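Hypothetical protein (Uncultured marine organism, PDB 2OP5) is of unknown function but forms a dimer with a ferredoxin-like fold, related to the dimeric alpha-beta barrel families. Local coordinates at residues 12-17 against 102-107; 48-53 against 67-72; 19-24 against 60-65; 44-49 against 77-82; 5-10 against 110-115. All coordinates share one frame; numbering follows the deposited sequence. Where two conformers were deposited one is given.

Overall arrangement
Contacts 1 and 2 are pairings within the antiparallel sheet, burying about 500 Å² each: contact 1 joins strands 10-17 and 102-114, contact 2 strands 48-56 and 63-70, and strands 10-17 and 63-70 are neighbours that link the two. Contact 2 is buried and aromatic, whereas contact 1 is partly exposed and relies on asparagine amides. Contact 4 shares Leu48 and Ile49 with contact 2 but is apolar, without hydrogen bonds across it. Contact 3, about 28 Å from contact 4 between centres, fastens the start of helix 21-28 to segment 60-65 through a histidine-carboxylate bond. Contact 5, the smallest, lies at the surface, where charged groups turn toward the second subunit.

Contact 1 of 5, residues 12-17 against 102-107; sequences NSLFMD and IHNNRG. With EDO (1,2-ethanediol), chain H.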
# COMPACT_ATOMS: atom_id res chain seq x y z
N ASN A 12 -4.88 4.94 1.36
CA ASN A 12 -5.72 3.88 0.82
C ASN A 12 -4.81 2.90 0.10
O ASN A 12 -4.05 3.29 -0.78
CB ASN A 12 -6.78 4.40 -0.15
CG ASN A 12 -7.83 3.34 -0.52
OD1 ASN A 12 -7.87 2.24 0.04
ND2 ASN A 12 -8.70 3.69 -1.46
N SER A 13 -4.84 1.64 0.53
CA SER A 13 -4.06 0.56 -0.09
C SER A 13 -5.13 -0.33 -0.65
O SER A 13 -5.70 -1.18 0.06
CB SER A 13 -3.21 -0.19 0.93
OG SER A 13 -2.50 -1.26 0.32
N LEU A 14 -5.45 -0.10 -1.92
CA LEU A 14 -6.52 -0.81 -2.56
C LEU A 14 -5.98 -1.83 -3.55
O LEU A 14 -4.81 -1.75 -3.95
CB LEU A 14 -7.47 0.17 -3.23
CG LEU A 14 -7.10 0.86 -4.53
CD1 LEU A 14 -7.20 -0.06 -5.74
CD2 LEU A 14 -8.06 2.04 -4.76
N PHE A 15 -6.82 -2.82 -3.89
CA PHE A 15 -6.43 -3.81 -4.89
C PHE A 15 -7.63 -4.22 -5.75
O PHE A 15 -8.78 -4.11 -5.32
CB PHE A 15 -5.64 -5.01 -4.30
CG PHE A 15 -6.42 -5.91 -3.35
CD1 PHE A 15 -6.40 -5.68 -1.98
CD2 PHE A 15 -7.10 -7.03 -3.82
CE1 PHE A 15 -7.08 -6.53 -1.10
CE2 PHE A 15 -7.79 -7.87 -2.95
CZ PHE A 15 -7.78 -7.62 -1.58
N MSE A 16 -7.31 -4.63 -6.99
CA MSE A 16 -8.31 -5.08 -7.98
C MSE A 16 -7.88 -6.40 -8.58
O MSE A 16 -6.73 -6.58 -8.95
CB MSE A 16 -8.44 -4.10 -9.13
CG MSE A 16 -9.19 -2.85 -8.80
SE MSE A 16 -8.59 -1.39 -9.95
CE MSE A 16 -6.86 -1.33 -9.25
N ASP A 17 -8.84 -7.31 -8.69
CA ASP A 17 -8.63 -8.65 -9.22
C ASP A 17 -9.46 -8.82 -10.48
O ASP A 17 -10.67 -8.59 -10.45
CB ASP A 17 -9.06 -9.70 -8.21
CG ASP A 17 -8.24 -9.65 -6.94
OD1 ASP A 17 -7.12 -9.13 -7.00
OD2 ASP A 17 -8.73 -10.13 -5.88
N ILE A 102 -13.10 -3.59 -6.42
CA ILE A 102 -12.06 -2.88 -5.74
C ILE A 102 -12.15 -3.23 -4.27
O ILE A 102 -13.22 -3.12 -3.66
CB ILE A 102 -12.17 -1.36 -5.92
CG1 ILE A 102 -12.02 -0.99 -7.39
CG2 ILE A 102 -11.05 -0.64 -5.15
CD1 ILE A 102 -11.90 0.52 -7.68
N HIS A 103 -11.03 -3.69 -3.71
CA HIS A 103 -10.89 -3.90 -2.28
C HIS A 103 -10.14 -2.74 -1.71
O HIS A 103 -8.94 -2.61 -1.95
CB HIS A 103 -10.14 -5.19 -2.00
CG HIS A 103 -10.96 -6.40 -2.27
ND1 HIS A 103 -10.74 -7.22 -3.35
CD2 HIS A 103 -12.04 -6.91 -1.62
CE1 HIS A 103 -11.62 -8.21 -3.33
NE2 HIS A 103 -12.43 -8.03 -2.30
N ASN A 104 -10.85 -1.87 -1.01
CA ASN A 104 -10.27 -0.69 -0.37
C ASN A 104 -9.89 -0.99 1.06
O ASN A 104 -10.55 -1.81 1.73
CB ASN A 104 -11.26 0.48 -0.34
CG ASN A 104 -11.71 0.89 -1.71
OD1 ASN A 104 -10.98 1.55 -2.46
ND2 ASN A 104 -12.95 0.51 -2.05
N ASN A 105 -8.84 -0.30 1.50
CA ASN A 105 -8.30 -0.37 2.85
C ASN A 105 -7.81 1.02 3.23
O ASN A 105 -6.63 1.31 3.05
CB ASN A 105 -7.15 -1.37 2.91
CG ASN A 105 -7.58 -2.78 2.56
OD1 ASN A 105 -8.20 -3.46 3.36
ND2 ASN A 105 -7.26 -3.22 1.35
N ARG A 106 -8.73 1.85 3.74
CA ARG A 106 -8.42 3.24 4.10
C ARG A 106 -8.27 3.42 5.58
O ARG A 106 -9.03 2.84 6.36
CB ARG A 106 -9.55 4.18 3.70
CG ARG A 106 -9.99 4.12 2.28
CD ARG A 106 -11.11 5.12 2.04
NE ARG A 106 -11.98 4.65 0.97
CZ ARG A 106 -13.14 4.01 1.14
NH1 ARG A 106 -13.63 3.73 2.34
NH2 ARG A 106 -13.82 3.64 0.06
N GLY A 107 -7.35 4.31 5.97
CA GLY A 107 -7.15 4.61 7.38
C GLY A 107 -6.04 5.60 7.69
O GLY A 107 -5.36 6.10 6.79
C1 EDO H . -11.98 0.96 3.49
O1 EDO H . -11.24 0.48 4.63
C2 EDO H . -13.44 0.51 3.58
O2 EDO H . -13.79 -0.27 2.43
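Phe15 and His103 form an antiparallel hydrogen-bonded pair, His103 N giving to Phe15 O at 2.8 Å and Phe15 N to His103 O, while Asn12 and Arg106 form a non-hydrogen-bonded pair. The regular strand lapses at Asn104 and Asn105: Ser13 N still gives to Asn105 O, but side-chain amides supply the other bonds. Asn105 ND2 donates to Ser13 O at 2.9 Å, almost in line with the carbonyl, and Asn105 OD1 accepts a hydrogen bond from Arg63 of the second subunit. With CG anti to the backbone N (chi1 -169°), Asn12 swings its amide across: OD1 accepts from Asn105 N at 3.1 Å, and ND2 gives Asn104 OD1 a nearly straight 3.3 Å bond (176°). Arg106 N donates to a 1,2-ethanediol. In one of two Phe15 conformers, His103 CB lies over the ring, 3.5 Å from the Phe15 centroid, the imidazole slid aside. On the opposite face, Ile102 CG1 lies beside Met16 CG. Joining the first strand to the last is characteristic of the ferredoxin-like sheet of order 2-3-1-4.

Contact 2 of 5, residues 48-53 against 67-72; sequences LIRHVI and VFEYDS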
# COMPACT_ATOMS: atom_id res chain seq x y z
N LEU A 48 -2.88 14.99 -2.38
CA LEU A 48 -2.26 13.73 -2.78
C LEU A 48 -0.75 13.94 -2.70
O LEU A 48 -0.21 14.92 -3.26
CB LEU A 48 -2.67 13.28 -4.19
CG LEU A 48 -2.15 11.92 -4.63
CD1 LEU A 48 -2.81 10.79 -3.86
CD2 LEU A 48 -2.34 11.72 -6.11
N ILE A 49 -0.08 13.07 -1.95
CA ILE A 49 1.37 13.08 -1.80
C ILE A 49 2.00 12.07 -2.74
O ILE A 49 2.99 12.37 -3.40
CB ILE A 49 1.78 12.70 -0.36
CG1 ILE A 49 1.23 13.75 0.62
CG2 ILE A 49 3.32 12.54 -0.26
CD1 ILE A 49 1.42 13.41 2.09
N ARG A 50 1.42 10.88 -2.80
CA ARG A 50 2.00 9.79 -3.55
C ARG A 50 0.92 8.83 -4.06
O ARG A 50 -0.12 8.66 -3.44
CB ARG A 50 3.00 9.06 -2.65
CG ARG A 50 3.89 8.02 -3.34
CD ARG A 50 4.72 7.29 -2.32
NE ARG A 50 5.75 8.16 -1.74
CZ ARG A 50 7.05 8.11 -2.02
NH1 ARG A 50 7.56 7.20 -2.87
NH2 ARG A 50 7.88 8.97 -1.42
N HIS A 51 1.20 8.22 -5.21
CA HIS A 51 0.31 7.24 -5.86
C HIS A 51 1.18 6.25 -6.59
O HIS A 51 1.89 6.62 -7.50
CB HIS A 51 -0.68 7.90 -6.81
CG HIS A 51 -1.61 6.94 -7.49
ND1 HIS A 51 -2.07 7.13 -8.78
CD2 HIS A 51 -2.16 5.78 -7.06
CE1 HIS A 51 -2.90 6.15 -9.10
NE2 HIS A 51 -2.97 5.31 -8.08
N VAL A 52 1.10 5.00 -6.16
CA VAL A 52 1.93 3.91 -6.67
C VAL A 52 1.04 2.81 -7.21
O VAL A 52 0.09 2.36 -6.54
CB VAL A 52 2.79 3.30 -5.56
CG1 VAL A 52 3.92 2.46 -6.17
CG2 VAL A 52 3.37 4.39 -4.68
N ILE A 53 1.33 2.39 -8.43
CA ILE A 53 0.58 1.34 -9.09
C ILE A 53 1.55 0.20 -9.27
O ILE A 53 2.67 0.40 -9.77
CB ILE A 53 0.01 1.78 -10.46
CG1 ILE A 53 -0.82 3.06 -10.28
CG2 ILE A 53 -0.82 0.64 -11.07
CD1 ILE A 53 -1.32 3.69 -11.58
N VAL A 67 -1.65 2.29 -4.09
CA VAL A 67 -1.52 2.89 -2.79
C VAL A 67 -1.56 4.39 -3.04
O VAL A 67 -0.72 4.93 -3.80
CB VAL A 67 -0.21 2.48 -2.07
CG1 VAL A 67 -0.11 3.20 -0.74
CG2 VAL A 67 -0.10 0.95 -1.89
N PHE A 68 -2.55 5.05 -2.44
CA PHE A 68 -2.71 6.50 -2.53
C PHE A 68 -2.40 7.01 -1.14
O PHE A 68 -3.01 6.54 -0.16
CB PHE A 68 -4.15 6.94 -2.81
CG PHE A 68 -4.72 6.49 -4.14
CD1 PHE A 68 -5.18 5.19 -4.30
CD2 PHE A 68 -4.87 7.39 -5.17
CE1 PHE A 68 -5.75 4.78 -5.52
CE2 PHE A 68 -5.43 7.00 -6.39
CZ PHE A 68 -5.88 5.69 -6.57
N GLU A 69 -1.53 8.01 -1.06
CA GLU A 69 -1.15 8.61 0.21
C GLU A 69 -1.47 10.10 0.21
O GLU A 69 -1.14 10.83 -0.73
CB GLU A 69 0.33 8.39 0.45
CG GLU A 69 0.68 6.92 0.52
CD GLU A 69 2.11 6.69 0.89
OE1 GLU A 69 2.66 7.49 1.65
OE2 GLU A 69 2.67 5.68 0.44
N TYR A 70 -2.10 10.54 1.30
CA TYR A 70 -2.53 11.90 1.44
C TYR A 70 -1.99 12.53 2.70
O TYR A 70 -1.77 11.85 3.70
CB TYR A 70 -4.07 11.98 1.48
CG TYR A 70 -4.78 11.25 0.35
CD1 TYR A 70 -5.11 9.92 0.47
CD2 TYR A 70 -5.11 11.90 -0.85
CE1 TYR A 70 -5.76 9.23 -0.54
CE2 TYR A 70 -5.77 11.22 -1.89
CZ TYR A 70 -6.08 9.88 -1.73
OH TYR A 70 -6.74 9.16 -2.71
N ASP A 71 -1.82 13.86 2.64
CA ASP A 71 -1.39 14.66 3.78
C ASP A 71 -2.46 14.66 4.89
O ASP A 71 -2.14 14.94 6.04
CB ASP A 71 -1.04 16.10 3.34
CG ASP A 71 -2.23 16.86 2.75
OD1 ASP A 71 -3.38 16.40 2.81
OD2 ASP A 71 -2.01 17.97 2.22
N SER A 72 -3.71 14.35 4.52
CA SER A 72 -4.85 14.35 5.43
C SER A 72 -6.06 13.67 4.81
O SER A 72 -6.16 13.52 3.59
CB SER A 72 -5.25 15.80 5.74
OG SER A 72 -5.82 16.45 4.60
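His51 and Phe68 meet through different first torsions: the His51 ring leaves anti to the backbone N (chi1 -180°), the Phe68 ring anti to the carbonyl carbon (chi1 -63°), and the two form an offset stack. Their centroids are 4.0 Å apart with planes at 16°, His51 CD2 standing over the centre of the Phe68 ring; His51 ND1 is hydrogen-bonded to Tyr40 OH. Leu48 CD1 extends this face, 4.2 Å from Phe68 CD2 at the ring's edge and 3.6 Å from Tyr70 CE2. The backbone forms a classic beta bulge, Glu69 O accepting from both Ile49 N (2.8 Å) and Arg50 N (3.3 Å). On the other face Arg50 and Glu69 run alongside without a salt bridge. Arg50 forms one with Glu112 of the second subunit; Glu69 OE1 is hydrogen-bonded to Thr8 OG1 and bridges to Arg50 of the second subunit. Trp35 meets both stacked rings, helix 37-46 covers Leu48, strand 10-17 flanks strand 63-70, and a strand of the second subunit continues the sheet beyond strand 48-56.

Contact 3 of 5, residues 19-24 against 60-65; sequences TSENEL and EQHRIS
His62, the residue most covered here, lays one ring face against the start of helix 21-28 and gives its edge to Glu21. Ser20 C stands over the ring's centre, 3.6 Å above its plane, and Glu21 N lies over the same face toward the rim. At the edge, His62 ND1 donates to Glu21 OE1 at 2.7 Å with an N-H...O angle of 164°, using the anti lone pair of that oxygen. Glu21 is bent at chi2 (64°), which curls the carboxylate back to the ring, the two planes lying 49° apart. Leu24 points toward the strand: CD1 packs tightly on the His62 backbone, 3.2 Å from His62 C, and CG touches Ile64 CD1 at 3.7 Å. Ser20 is also the N-cap, its OG accepting from Glu23 N at 3.1 Å. The short bond is consistent with a proton on ND1, and its place in the ring plane together with the covered face fixes the rotation of the imidazole, so that one polar bond and one apolar patch hold the helix start to segment 60-65.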
# COMPACT_ATOMS: atom_id res chain seq x y z
N THR A 19 -10.61 -11.20 -14.02
CA THR A 19 -10.97 -12.57 -14.38
C THR A 19 -10.02 -13.17 -15.43
O THR A 19 -10.10 -14.35 -15.76
CB THR A 19 -12.43 -12.68 -14.89
OG1 THR A 19 -12.57 -11.98 -16.12
CG2 THR A 19 -13.43 -12.13 -13.85
N SER A 20 -9.13 -12.34 -15.97
CA SER A 20 -8.12 -12.83 -16.91
C SER A 20 -6.92 -11.89 -16.90
O SER A 20 -7.03 -10.71 -16.56
CB SER A 20 -8.68 -12.91 -18.33
OG SER A 20 -8.91 -11.61 -18.87
N GLU A 21 -5.77 -12.46 -17.29
CA GLU A 21 -4.54 -11.72 -17.39
C GLU A 21 -4.66 -10.69 -18.53
O GLU A 21 -4.24 -9.55 -18.36
CB GLU A 21 -3.37 -12.67 -17.62
CG GLU A 21 -2.00 -12.02 -17.51
CD GLU A 21 -1.69 -11.47 -16.12
OE1 GLU A 21 -2.35 -11.87 -15.12
OE2 GLU A 21 -0.76 -10.63 -16.03
N ASN A 22 -5.25 -11.06 -19.66
CA ASN A 22 -5.40 -10.10 -20.77
C ASN A 22 -6.17 -8.87 -20.31
O ASN A 22 -5.82 -7.75 -20.68
CB ASN A 22 -6.04 -10.71 -22.02
CG ASN A 22 -5.07 -11.54 -22.86
OD1 ASN A 22 -3.86 -11.59 -22.60
ND2 ASN A 22 -5.60 -12.18 -23.91
N GLU A 23 -7.20 -9.07 -19.49
CA GLU A 23 -7.97 -7.94 -19.00
C GLU A 23 -7.14 -7.04 -18.07
O GLU A 23 -7.20 -5.81 -18.15
CB GLU A 23 -9.25 -8.41 -18.32
CG GLU A 23 -10.20 -7.26 -18.03
CD GLU A 23 -11.61 -7.72 -17.74
OE1 GLU A 23 -12.11 -8.61 -18.45
OE2 GLU A 23 -12.24 -7.16 -16.81
N LEU A 24 -6.36 -7.66 -17.19
CA LEU A 24 -5.44 -6.90 -16.33
C LEU A 24 -4.47 -6.07 -17.18
O LEU A 24 -4.29 -4.88 -16.91
CB LEU A 24 -4.68 -7.86 -15.40
CG LEU A 24 -3.56 -7.32 -14.49
CD1 LEU A 24 -3.43 -8.22 -13.29
CD2 LEU A 24 -2.18 -7.13 -15.18
N GLU A 60 -2.33 -17.26 -8.19
CA GLU A 60 -3.75 -17.52 -7.99
C GLU A 60 -4.69 -16.38 -8.47
O GLU A 60 -5.87 -16.64 -8.72
CB GLU A 60 -4.00 -17.80 -6.50
CG GLU A 60 -3.21 -19.02 -5.94
CD GLU A 60 -3.29 -19.14 -4.42
OE1 GLU A 60 -3.16 -18.11 -3.72
OE2 GLU A 60 -3.46 -20.28 -3.92
N GLN A 61 -4.17 -15.16 -8.61
CA GLN A 61 -4.96 -13.98 -8.96
C GLN A 61 -4.40 -13.22 -10.16
O GLN A 61 -3.27 -13.47 -10.59
CB GLN A 61 -4.90 -12.98 -7.79
CG GLN A 61 -5.17 -13.51 -6.36
CD GLN A 61 -6.61 -13.82 -6.09
OE1 GLN A 61 -7.51 -13.32 -6.78
NE2 GLN A 61 -6.87 -14.65 -5.06
N HIS A 62 -5.19 -12.29 -10.71
CA HIS A 62 -4.72 -11.34 -11.72
C HIS A 62 -4.94 -10.00 -11.04
O HIS A 62 -5.93 -9.34 -11.29
CB HIS A 62 -5.52 -11.43 -13.00
CG HIS A 62 -5.56 -12.79 -13.59
ND1 HIS A 62 -4.51 -13.32 -14.30
CD2 HIS A 62 -6.55 -13.72 -13.62
CE1 HIS A 62 -4.83 -14.53 -14.72
NE2 HIS A 62 -6.07 -14.79 -14.32
N ARG A 63 -3.99 -9.62 -10.20
CA ARG A 63 -4.14 -8.51 -9.31
C ARG A 63 -3.27 -7.27 -9.56
O ARG A 63 -2.09 -7.36 -9.93
CB ARG A 63 -3.87 -9.04 -7.90
CG ARG A 63 -4.11 -8.04 -6.78
CD ARG A 63 -4.14 -8.70 -5.37
NE ARG A 63 -5.31 -9.55 -5.16
CZ ARG A 63 -5.57 -10.19 -4.02
NH1 ARG A 63 -4.74 -10.14 -2.99
NH2 ARG A 63 -6.65 -10.95 -3.94
N ILE A 64 -3.90 -6.11 -9.36
CA ILE A 64 -3.26 -4.82 -9.41
C ILE A 64 -3.44 -4.19 -8.04
O ILE A 64 -4.53 -4.24 -7.48
CB ILE A 64 -3.95 -3.85 -10.40
CG1 ILE A 64 -3.85 -4.37 -11.83
CG2 ILE A 64 -3.35 -2.45 -10.31
CD1 ILE A 64 -2.44 -4.57 -12.34
N SER A 65 -2.38 -3.58 -7.52
CA SER A 65 -2.44 -2.81 -6.26
C SER A 65 -2.16 -1.34 -6.51
O SER A 65 -1.35 -0.98 -7.40
CB SER A 65 -1.43 -3.33 -5.26
OG SER A 65 -0.12 -3.16 -5.73

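Contact 4 of 5, residues 44-49 against 77-82; sequences SAAGLI and QKCQEI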
# COMPACT_ATOMS: atom_id res chain seq x y z
N SER A 44 -2.38 16.66 -6.35
CA SER A 44 -1.25 16.90 -5.44
C SER A 44 -1.42 18.22 -4.69
O SER A 44 -1.12 18.28 -3.50
CB SER A 44 0.11 16.85 -6.16
OG SER A 44 0.49 18.09 -6.73
N ALA A 45 -1.97 19.24 -5.35
CA ALA A 45 -2.25 20.51 -4.68
C ALA A 45 -3.37 20.32 -3.65
O ALA A 45 -3.42 21.03 -2.66
CB ALA A 45 -2.64 21.55 -5.69
N ALA A 46 -4.26 19.35 -3.89
CA ALA A 46 -5.37 19.06 -2.97
C ALA A 46 -5.01 18.13 -1.81
O ALA A 46 -5.85 17.88 -0.95
CB ALA A 46 -6.59 18.50 -3.73
N GLY A 47 -3.80 17.59 -1.78
CA GLY A 47 -3.40 16.70 -0.70
C GLY A 47 -2.84 15.35 -1.10
O GLY A 47 -2.41 14.60 -0.22
N LEU A 48 -2.88 14.99 -2.38
CA LEU A 48 -2.26 13.73 -2.78
C LEU A 48 -0.75 13.94 -2.70
O LEU A 48 -0.21 14.92 -3.26
CB LEU A 48 -2.67 13.28 -4.19
CG LEU A 48 -2.15 11.92 -4.63
CD1 LEU A 48 -2.81 10.79 -3.86
CD2 LEU A 48 -2.34 11.72 -6.11
N ILE A 49 -0.08 13.07 -1.95
CA ILE A 49 1.37 13.08 -1.80
C ILE A 49 2.00 12.07 -2.74
O ILE A 49 2.99 12.37 -3.40
CB ILE A 49 1.78 12.70 -0.36
CG1 ILE A 49 1.23 13.75 0.62
CG2 ILE A 49 3.32 12.54 -0.26
CD1 ILE A 49 1.42 13.41 2.09
N GLN A 77 -10.71 13.46 0.58
CA GLN A 77 -12.06 13.83 0.14
C GLN A 77 -12.10 14.91 -0.95
O GLN A 77 -12.96 14.89 -1.83
CB GLN A 77 -12.94 14.21 1.32
CG GLN A 77 -13.54 13.01 2.08
N LYS A 78 -11.20 15.89 -0.87
CA LYS A 78 -11.12 16.89 -1.92
C LYS A 78 -10.65 16.18 -3.20
O LYS A 78 -11.12 16.50 -4.27
CB LYS A 78 -10.19 18.04 -1.56
CG LYS A 78 -10.69 18.89 -0.39
CD LYS A 78 -9.81 20.08 -0.06
CE LYS A 78 -8.37 19.70 0.31
NZ LYS A 78 -7.59 20.92 0.68
N CYS A 79 -9.74 15.21 -3.07
CA CYS A 79 -9.26 14.47 -4.24
C CYS A 79 -10.34 13.61 -4.86
O CYS A 79 -10.30 13.37 -6.04
CB CYS A 79 -8.01 13.65 -3.91
SG CYS A 79 -6.56 14.68 -3.78
N GLN A 80 -11.27 13.12 -4.05
CA GLN A 80 -12.42 12.35 -4.54
C GLN A 80 -13.36 13.24 -5.31
O GLN A 80 -14.00 12.82 -6.25
CB GLN A 80 -13.20 11.68 -3.38
CG GLN A 80 -12.54 10.44 -2.79
CD GLN A 80 -12.39 9.32 -3.81
OE1 GLN A 80 -11.29 9.03 -4.30
NE2 GLN A 80 -13.50 8.70 -4.14
N GLU A 81 -13.44 14.49 -4.90
CA GLU A 81 -14.29 15.46 -5.55
C GLU A 81 -13.71 15.81 -6.94
O GLU A 81 -14.43 15.91 -7.94
CB GLU A 81 -14.36 16.71 -4.68
CG GLU A 81 -15.58 17.59 -4.92
CD GLU A 81 -16.86 16.92 -4.46
OE1 GLU A 81 -17.41 16.09 -5.21
OE2 GLU A 81 -17.30 17.26 -3.33
N ILE A 82 -12.39 16.01 -6.97
CA ILE A 82 -11.66 16.32 -8.21
C ILE A 82 -11.80 15.18 -9.24
O ILE A 82 -12.10 15.44 -10.40
CB ILE A 82 -10.18 16.66 -7.90
CG1 ILE A 82 -10.14 18.03 -7.20
CG2 ILE A 82 -9.33 16.66 -9.17
CD1 ILE A 82 -8.76 18.47 -6.71
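Ala46 CB lies against two side chains of helix 73-86, 3.8 Å from Cys79 SG and 3.7 Å from Ile82 CD1. Lys78 comes alongside from another direction: its CB approaches Ala46 CB at 4.2 Å, then the chain bends at chi3 (-59°) and brings the methylene CE to 3.4 Å from Ala46 O, while Lys78 NZ stays 3.9 Å from Ala46 O without a hydrogen bond. Cys79 SG, beside the backbone N (chi1 -76°), also reaches over the chain turn, lying 3.9 Å from Leu48 N and 4.2 Å from Leu48 CB. No hydrogen bond crosses; the side-chain contacts of Ala46, Cys79, Leu48 and Ile82 are apolar. One step out, the turn is shaped by Gly47, which leaves the helix with positive phi (127°) and closes a Schellman motif; one bond within the turn runs from Gly47 N to Ser44 O at 3.3 Å. Beyond it the backbones of Gly47 and Asp71 are hydrogen-bonded, which ties the turn to the residue just after strand 63-70. Leu43 of helix 37-46 touches both Cys79 and Ile82. The arrangement is a helix-to-strand junction packed against a second helix, as expected where the helices of a ferredoxin-like fold lie together on one face of the sheet.

Contact 5 of 5, residues 5-10 against 110-115; sequences TDETAF and VSEFIR
Glu112 stretches from strand 102-114 to the backbone of Thr8. CB points toward the segment 5-10, and with chi1 at -168° and an extended chain beyond, CB and CG serve as a straight spacer that carries the carboxylate across. CD comes to 4.0 Å from Thr8 N. OE1 accepts from Thr8 N at 3.1 Å, with an N-H...O angle of 155°; the donor approaches on the syn side and 22° out of the carboxylate plane. The same OE1 lies 3.8 Å from Glu7 CG, an aliphatic neighbour, the Glu7 side chain crossing that of Glu112 at a slant. The other oxygen, OE2, is 4.0 Å from Thr8 OG1, too far for a bond; its salt-bridge partner is Arg50 of the second subunit, and that of the Thr8 hydroxyl in hydrogen bonding is Glu69. Residues Ser111 to Ile114 pair antiparallel with a strand of the second subunit, so the end of strand 102-114 belongs to a sheet that runs through the dimer of this ferredoxin-like protein. Farther along, Thr5 OG1 touches Ile114 CD1 at 3.7 Å as the two side chains slide past each other in opposite directions. Asp6 turns its carboxylate away from segment 110-115, and Asp6 OD1 forms a salt bridge with Arg115 of the second subunit.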
# COMPACT_ATOMS: atom_id res chain seq x y z
N THR A 5 9.92 17.35 3.56
CA THR A 5 9.46 15.91 3.45
C THR A 5 7.97 15.78 3.83
O THR A 5 7.56 16.16 4.94
CB THR A 5 10.36 14.95 4.29
OG1 THR A 5 9.94 13.58 4.11
CG2 THR A 5 10.33 15.31 5.79
N ASP A 6 7.16 15.30 2.89
CA ASP A 6 5.70 15.15 3.08
C ASP A 6 5.31 13.98 3.95
O ASP A 6 5.50 12.83 3.56
CB ASP A 6 5.01 14.91 1.75
CG ASP A 6 4.80 16.16 0.96
OD1 ASP A 6 4.33 17.14 1.56
OD2 ASP A 6 5.04 16.13 -0.28
N GLU A 7 4.70 14.28 5.10
CA GLU A 7 4.22 13.25 6.03
C GLU A 7 2.80 12.77 5.59
O GLU A 7 1.88 13.57 5.39
CB GLU A 7 4.18 13.83 7.45
CG GLU A 7 3.97 12.78 8.56
CD GLU A 7 3.63 13.38 9.94
OE1 GLU A 7 2.98 14.45 10.00
OE2 GLU A 7 3.98 12.75 10.96
N THR A 8 2.64 11.45 5.44
CA THR A 8 1.36 10.88 5.08
C THR A 8 0.55 10.69 6.35
O THR A 8 1.02 10.08 7.29
CB THR A 8 1.51 9.51 4.36
OG1 THR A 8 2.25 9.67 3.15
CG2 THR A 8 0.17 8.90 4.00
N ALA A 9 -0.66 11.22 6.36
CA ALA A 9 -1.57 11.08 7.50
C ALA A 9 -2.67 10.07 7.21
O ALA A 9 -3.10 9.34 8.10
CB ALA A 9 -2.20 12.40 7.82
N PHE A 10 -3.14 10.05 5.96
CA PHE A 10 -4.21 9.17 5.53
C PHE A 10 -3.77 8.41 4.29
O PHE A 10 -3.07 8.96 3.45
CB PHE A 10 -5.43 10.00 5.21
CG PHE A 10 -6.70 9.21 5.13
CD1 PHE A 10 -7.32 8.77 6.29
CD2 PHE A 10 -7.31 8.96 3.91
CE1 PHE A 10 -8.51 8.09 6.23
CE2 PHE A 10 -8.53 8.26 3.85
CZ PHE A 10 -9.12 7.83 5.01
N VAL A 110 -0.20 5.40 11.39
CA VAL A 110 0.23 5.30 12.78
C VAL A 110 1.76 5.40 12.87
O VAL A 110 2.31 5.85 13.87
CB VAL A 110 -0.19 3.90 13.37
CG1 VAL A 110 0.12 3.82 14.86
CG2 VAL A 110 -1.65 3.62 13.12
N SER A 111 2.46 4.94 11.83
CA SER A 111 3.91 5.02 11.83
C SER A 111 4.39 5.10 10.40
O SER A 111 3.81 4.47 9.49
CB SER A 111 4.50 3.79 12.53
OG SER A 111 5.88 3.93 12.73
N GLU A 112 5.43 5.90 10.21
CA GLU A 112 6.05 6.09 8.90
C GLU A 112 7.59 6.20 9.02
O GLU A 112 8.12 7.06 9.74
CB GLU A 112 5.52 7.35 8.22
CG GLU A 112 5.93 7.44 6.74
CD GLU A 112 5.42 8.69 6.05
OE1 GLU A 112 4.73 9.52 6.70
OE2 GLU A 112 5.73 8.84 4.85
N PHE A 113 8.27 5.29 8.33
CA PHE A 113 9.70 5.34 8.22
C PHE A 113 10.06 5.68 6.79
O PHE A 113 9.54 5.08 5.86
CB PHE A 113 10.36 4.03 8.56
CG PHE A 113 11.82 4.03 8.28
CD1 PHE A 113 12.69 4.74 9.09
CD2 PHE A 113 12.34 3.33 7.20
CE1 PHE A 113 14.06 4.74 8.82
CE2 PHE A 113 13.71 3.34 6.93
CZ PHE A 113 14.56 4.04 7.74
N ILE A 114 10.95 6.65 6.63
CA ILE A 114 11.45 7.11 5.35
C ILE A 114 12.97 7.03 5.48
O ILE A 114 13.50 7.40 6.53
CB ILE A 114 11.01 8.55 5.08
CG1 ILE A 114 9.55 8.76 5.51
CG2 ILE A 114 11.22 8.90 3.60
CD1 ILE A 114 9.07 10.21 5.40
N ARG A 115 13.67 6.55 4.45
CA ARG A 115 15.14 6.35 4.53
C ARG A 115 15.95 7.66 4.56
O ARG A 115 15.61 8.61 3.85
CB ARG A 115 15.62 5.43 3.39
CG ARG A 115 17.12 5.25 3.33
CD ARG A 115 17.55 4.03 2.51
NE ARG A 115 17.36 4.19 1.07
CZ ARG A 115 17.67 3.27 0.16
NH1 ARG A 115 18.16 2.08 0.51
NH2 ARG A 115 17.48 3.51 -1.13